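Local coordinates for Tat pathway signal sequence domain protein (Parabacteroides merdae, PDB 4Q9A) that is a putative GDSL-like lipase or acylhydrolase of the SGNH hydrolase clan, probably cleaving ester bonds in lipids or other acylated substrates, at residues R34-F47 with L66-N78. Sequence-based numbering, arbitrary orientation.
Sequences RDRNSNRCNTMEQF and LQPKIYNRGISGN
Strand 69-72 is an outer strand of the parallel five-stranded sheet in this SGNH-type fold; strand 21-26 pairs with one side of it, and the loop 34-43 with helix 44-47 lines the other. Asn42 brackets the strand's start: its backbone N donates to Ile70 O, OD1 accepts from Ile70 N (2.8 Å) and ND2 donates to Pro68 O (2.9 Å). Beside it, Cys41 CB sits over one face of the Tyr71 ring, 3.7 Å from the centroid, a CH-pi contact. Gln46 OE1 takes Asn72 N on a lone pair in a nearly straight bond (3.0 Å, 174°) and also accepts from Arg73 NH2, while Gln46 NE2 donates to Arg40 O. Bends at chi2 and chi3 (-57° and 123°) swing the Arg73 guanidinium back into the loop, where NH2 reaches Ser38 O (3.0 Å) and NH1 reaches Arg36 O. Arg34 NH1 lies over one face of the Arg73 guanidinium, and Arg34 NE donates to Gly74 O (3.0 Å), in the Arg34 guanidinium plane. Asn72 ND2 donates to Phe47 O and Thr30 O. A leucine in place of Arg73 would probably leave the Arg36 and Ser38 carbonyls without these donors and Gln46 OE1 with Asn72 N alone of the two. Surrounding carbonyl dipoles probably ease the approach of the two arginines. Hydrogen bonds, more than apolar contacts such as Phe47 CE1 on Ile70 CG2, hold the loop.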
loop_
_atom_site.group_PDB
_atom_site.type_symbol
_atom_site.label_atom_id
_atom_site.label_comp_id
_atom_site.label_asym_id
_atom_site.label_seq_id
_atom_site.Cartn_x
_atom_site.Cartn_y
_atom_site.Cartn_z
ATOM N N ARG A 34 5.417 -1.586 -13.526
ATOM C CA ARG A 34 4.077 -1.163 -13.926
ATOM C C ARG A 34 3.829 -1.628 -15.354
ATOM O O ARG A 34 4.776 -1.773 -16.133
ATOM C CB ARG A 34 3.926 0.368 -13.814
ATOM C CG ARG A 34 4.916 1.158 -14.686
ATOM C CD ARG A 34 4.564 2.621 -14.830
ATOM N NE ARG A 34 5.329 3.267 -15.894
ATOM C CZ ARG A 34 4.848 3.495 -17.108
ATOM N NH1 ARG A 34 3.605 3.136 -17.415
ATOM N NH2 ARG A 34 5.601 4.089 -18.025
ATOM N N ASP A 35 2.564 -1.852 -15.704
ATOM C CA ASP A 35 2.175 -2.220 -17.068
ATOM C C ASP A 35 2.173 -0.931 -17.927
ATOM O O ASP A 35 1.276 -0.074 -17.831
ATOM C CB ASP A 35 0.819 -2.932 -17.060
ATOM C CG ASP A 35 0.309 -3.412 -18.392
ATOM O OD1 ASP A 35 1.100 -3.440 -19.362
ATOM O OD2 ASP A 35 -0.871 -3.795 -18.464
ATOM N N ARG A 36 3.222 -0.787 -18.738
ATOM C CA ARG A 36 3.437 0.378 -19.596
ATOM C C ARG A 36 2.299 0.514 -20.624
ATOM O O ARG A 36 2.045 1.613 -21.122
ATOM C CB ARG A 36 4.811 0.297 -20.265
ATOM C CG ARG A 36 5.945 0.312 -19.247
ATOM C CD ARG A 36 7.284 -0.076 -19.843
ATOM N NE ARG A 36 8.343 -0.126 -18.831
ATOM C CZ ARG A 36 9.641 -0.051 -19.109
ATOM N NH1 ARG A 36 10.052 0.107 -20.361
ATOM N NH2 ARG A 36 10.536 -0.092 -18.137
ATOM N N ASN A 37 1.538 -0.578 -20.835
ATOM C CA ASN A 37 0.387 -0.605 -21.730
ATOM C C ASN A 37 -0.932 -0.185 -21.018
ATOM O O ASN A 37 -1.976 -0.212 -21.669
ATOM C CB ASN A 37 0.253 -1.982 -22.370
ATOM C CG ASN A 37 1.490 -2.418 -23.120
ATOM O OD1 ASN A 37 1.909 -1.805 -24.114
ATOM N ND2 ASN A 37 2.113 -3.484 -22.640
ATOM N N SER A 38 -0.882 0.244 -19.720
ATOM C CA SER A 38 -2.074 0.699 -18.994
ATOM C C SER A 38 -2.500 2.045 -19.495
ATOM O O SER A 38 -1.674 2.951 -19.573
ATOM C CB SER A 38 -1.837 0.767 -17.489
ATOM O OG SER A 38 -3.063 0.897 -16.786
ATOM N N ASN A 39 -3.775 2.163 -19.897
ATOM C CA ASN A 39 -4.378 3.410 -20.401
ATOM C C ASN A 39 -5.332 4.027 -19.355
ATOM O O ASN A 39 -5.766 5.172 -19.490
ATOM C CB ASN A 39 -5.131 3.153 -21.709
ATOM C CG ASN A 39 -4.281 2.787 -22.904
ATOM O OD1 ASN A 39 -3.030 2.783 -22.855
ATOM N ND2 ASN A 39 -4.963 2.484 -24.021
ATOM N N ARG A 40 -5.637 3.250 -18.309
ATOM C CA ARG A 40 -6.532 3.567 -17.204
ATOM C C ARG A 40 -5.763 4.006 -15.987
ATOM O O ARG A 40 -4.745 3.392 -15.642
ATOM C CB ARG A 40 -7.374 2.331 -16.802
ATOM C CG ARG A 40 -8.275 1.742 -17.886
ATOM C CD ARG A 40 -9.469 1.081 -17.255
ATOM N NE ARG A 40 -9.092 -0.133 -16.530
ATOM C CZ ARG A 40 -9.833 -0.694 -15.584
ATOM N NH1 ARG A 40 -11.003 -0.160 -15.243
ATOM N NH2 ARG A 40 -9.415 -1.794 -14.971
ATOM N N CYS A 41 -6.298 5.004 -15.273
ATOM C CA CYS A 41 -5.736 5.464 -14.014
ATOM C C CYS A 41 -6.201 4.545 -12.901
ATOM O O CYS A 41 -7.056 3.677 -13.106
ATOM C CB CYS A 41 -6.157 6.899 -13.734
ATOM S SG CYS A 41 -7.958 7.142 -13.614
ATOM N N ASN A 42 -5.637 4.759 -11.712
ATOM C CA ASN A 42 -5.985 4.168 -10.425
ATOM C C ASN A 42 -6.114 2.636 -10.410
ATOM O O ASN A 42 -6.942 2.113 -9.656
ATOM C CB ASN A 42 -7.262 4.835 -9.883
ATOM C CG ASN A 42 -7.183 6.348 -9.869
ATOM O OD1 ASN A 42 -6.097 6.947 -9.903
ATOM N ND2 ASN A 42 -8.330 7.002 -9.824
ATOM N N THR A 43 -5.235 1.921 -11.148
ATOM C CA THR A 43 -5.203 0.447 -11.131
ATOM C C THR A 43 -3.824 -0.063 -10.698
ATOM O O THR A 43 -2.843 0.678 -10.766
ATOM C CB THR A 43 -5.593 -0.203 -12.503
ATOM O OG1 THR A 43 -4.525 -0.094 -13.454
ATOM C CG2 THR A 43 -6.947 0.270 -13.068
HETATM N N MSE A 44 -3.746 -1.353 -10.314
HETATM C CA MSE A 44 -2.494 -2.031 -9.965
HETATM C C MSE A 44 -1.527 -1.996 -11.156
HETATM O O MSE A 44 -0.347 -1.692 -10.999
HETATM C CB MSE A 44 -2.792 -3.479 -9.569
HETATM C CG MSE A 44 -3.168 -3.631 -8.103
HETATM SE SE MSE A 44 -1.631 -3.341 -6.940
HETATM C CE MSE A 44 -0.620 -5.019 -7.368
ATOM N N GLU A 45 -2.072 -2.277 -12.358
ATOM C CA GLU A 45 -1.390 -2.264 -13.652
ATOM C C GLU A 45 -0.798 -0.885 -13.938
ATOM O O GLU A 45 0.297 -0.802 -14.498
ATOM C CB GLU A 45 -2.365 -2.636 -14.788
ATOM C CG GLU A 45 -2.979 -4.025 -14.728
ATOM C CD GLU A 45 -4.078 -4.273 -13.713
ATOM O OE1 GLU A 45 -4.824 -3.325 -13.375
ATOM O OE2 GLU A 45 -4.206 -5.437 -13.266
ATOM N N GLN A 46 -1.522 0.198 -13.551
ATOM C CA GLN A 46 -1.081 1.566 -13.798
ATOM C C GLN A 46 0.094 1.922 -12.891
ATOM O O GLN A 46 1.103 2.435 -13.382
ATOM C CB GLN A 46 -2.261 2.551 -13.613
ATOM C CG GLN A 46 -1.933 4.034 -13.833
ATOM C CD GLN A 46 -1.441 4.427 -15.220
ATOM O OE1 GLN A 46 -0.414 5.101 -15.370
ATOM N NE2 GLN A 46 -2.190 4.095 -16.262
ATOM N N PHE A 47 -0.032 1.609 -11.590
ATOM C CA PHE A 47 0.904 1.960 -10.530
ATOM C C PHE A 47 2.142 1.076 -10.405
ATOM O O PHE A 47 3.236 1.585 -10.101
ATOM C CB PHE A 47 0.167 1.929 -9.175
ATOM C CG PHE A 47 -1.006 2.868 -9.052
ATOM C CD1 PHE A 47 -0.976 4.128 -9.643
ATOM C CD2 PHE A 47 -2.105 2.533 -8.266
ATOM C CE1 PHE A 47 -2.063 4.995 -9.525
ATOM C CE2 PHE A 47 -3.182 3.412 -8.127
ATOM C CZ PHE A 47 -3.151 4.639 -8.751
ATOM N N LEU A 66 -12.454 14.083 -3.794
ATOM C CA LEU A 66 -11.922 14.793 -4.960
ATOM C C LEU A 66 -11.743 13.864 -6.169
ATOM O O LEU A 66 -11.495 14.346 -7.272
ATOM C CB LEU A 66 -10.589 15.460 -4.596
ATOM C CG LEU A 66 -10.677 16.521 -3.482
ATOM C CD1 LEU A 66 -9.330 16.763 -2.861
ATOM C CD2 LEU A 66 -11.287 17.814 -3.995
ATOM N N GLN A 67 -11.912 12.546 -5.964
ATOM C CA GLN A 67 -11.780 11.483 -6.974
ATOM C C GLN A 67 -10.583 11.759 -7.915
ATOM O O GLN A 67 -10.772 12.088 -9.091
ATOM C CB GLN A 67 -13.085 11.282 -7.731
ATOM C CG GLN A 67 -14.076 10.473 -6.916
ATOM C CD GLN A 67 -14.966 9.673 -7.815
ATOM O OE1 GLN A 67 -14.500 8.842 -8.602
ATOM N NE2 GLN A 67 -16.275 9.906 -7.730
ATOM N N PRO A 68 -9.334 11.717 -7.377
ATOM C CA PRO A 68 -8.173 12.027 -8.221
ATOM C C PRO A 68 -7.855 10.926 -9.237
ATOM O O PRO A 68 -8.150 9.744 -9.000
ATOM C CB PRO A 68 -7.037 12.186 -7.206
ATOM C CG PRO A 68 -7.438 11.418 -6.035
ATOM C CD PRO A 68 -8.924 11.398 -5.992
ATOM N N LYS A 69 -7.290 11.331 -10.380
ATOM C CA LYS A 69 -6.882 10.404 -11.434
ATOM C C LYS A 69 -5.365 10.340 -11.364
ATOM O O LYS A 69 -4.695 11.336 -11.673
ATOM C CB LYS A 69 -7.398 10.839 -12.833
ATOM C CG LYS A 69 -8.829 11.415 -12.882
ATOM C CD LYS A 69 -9.433 11.278 -14.283
ATOM C CE LYS A 69 -10.426 12.358 -14.595
ATOM N NZ LYS A 69 -10.945 12.248 -15.975
ATOM N N ILE A 70 -4.828 9.206 -10.863
ATOM C CA ILE A 70 -3.391 9.025 -10.630
ATOM C C ILE A 70 -2.757 8.114 -11.698
ATOM O O ILE A 70 -3.283 7.042 -12.024
ATOM C CB ILE A 70 -3.112 8.528 -9.181
ATOM C CG1 ILE A 70 -3.902 9.385 -8.146
ATOM C CG2 ILE A 70 -1.608 8.579 -8.870
ATOM C CD1 ILE A 70 -3.957 8.867 -6.752
ATOM N N TYR A 71 -1.621 8.578 -12.246
ATOM C CA TYR A 71 -0.861 7.919 -13.311
ATOM C C TYR A 71 0.608 7.770 -12.932
ATOM O O TYR A 71 1.120 8.569 -12.144
ATOM C CB TYR A 71 -0.982 8.730 -14.626
ATOM C CG TYR A 71 -2.374 8.712 -15.206
ATOM C CD1 TYR A 71 -2.799 7.666 -16.016
ATOM C CD2 TYR A 71 -3.270 9.744 -14.948
ATOM C CE1 TYR A 71 -4.082 7.642 -16.552
ATOM C CE2 TYR A 71 -4.561 9.729 -15.477
ATOM C CZ TYR A 71 -4.960 8.677 -16.285
ATOM O OH TYR A 71 -6.224 8.614 -16.809
ATOM N N ASN A 72 1.283 6.758 -13.521
ATOM C CA ASN A 72 2.712 6.479 -13.345
ATOM C C ASN A 72 3.355 6.362 -14.724
ATOM O O ASN A 72 2.878 5.584 -15.559
ATOM C CB ASN A 72 2.928 5.195 -12.518
ATOM C CG ASN A 72 4.367 4.809 -12.184
ATOM O OD1 ASN A 72 5.361 5.375 -12.671
ATOM N ND2 ASN A 72 4.511 3.770 -11.370
ATOM N N ARG A 73 4.418 7.146 -14.984
ATOM C CA ARG A 73 5.100 7.056 -16.278
ATOM C C ARG A 73 6.620 6.763 -16.139
ATOM O O ARG A 73 7.342 6.786 -17.147
ATOM C CB ARG A 73 4.840 8.295 -17.149
ATOM C CG ARG A 73 3.460 8.281 -17.814
ATOM C CD ARG A 73 3.179 7.057 -18.689
ATOM N NE ARG A 73 1.980 6.329 -18.260
ATOM C CZ ARG A 73 1.555 5.186 -18.798
ATOM N NH1 ARG A 73 2.236 4.613 -19.785
ATOM N NH2 ARG A 73 0.467 4.593 -18.330
ATOM N N GLY A 74 7.059 6.421 -14.920
ATOM C CA GLY A 74 8.447 6.089 -14.644
ATOM C C GLY A 74 8.953 4.938 -15.490
ATOM O O GLY A 74 8.191 4.017 -15.818
ATOM N N ILE A 75 10.231 5.018 -15.910
ATOM C CA ILE A 75 10.909 3.991 -16.714
ATOM C C ILE A 75 12.275 3.703 -16.082
ATOM O O ILE A 75 13.078 4.610 -15.890
ATOM C CB ILE A 75 11.035 4.397 -18.228
ATOM C CG1 ILE A 75 9.664 4.549 -18.947
ATOM C CG2 ILE A 75 12.034 3.524 -19.022
ATOM C CD1 ILE A 75 8.801 3.314 -19.136
ATOM N N SER A 76 12.537 2.433 -15.780
ATOM C CA SER A 76 13.814 1.971 -15.229
ATOM C C SER A 76 15.004 2.351 -16.128
ATOM O O SER A 76 14.879 2.464 -17.361
ATOM C CB SER A 76 13.788 0.469 -15.014
ATOM O OG SER A 76 13.007 -0.090 -16.052
ATOM N N GLY A 77 16.118 2.622 -15.460
ATOM C CA GLY A 77 17.366 3.016 -16.087
ATOM C C GLY A 77 17.436 4.465 -16.522
ATOM O O GLY A 77 18.487 4.915 -16.993
ATOM N N ASN A 78 16.332 5.207 -16.354
ATOM C CA ASN A 78 16.231 6.582 -16.815
ATOM C C ASN A 78 17.130 7.608 -16.087
ATOM O O ASN A 78 17.328 7.584 -14.868
ATOM C CB ASN A 78 14.785 7.061 -16.781
ATOM C CG ASN A 78 14.104 7.049 -18.120
ATOM O OD1 ASN A 78 13.199 7.855 -18.376
ATOM N ND2 ASN A 78 14.537 6.156 -19.016
#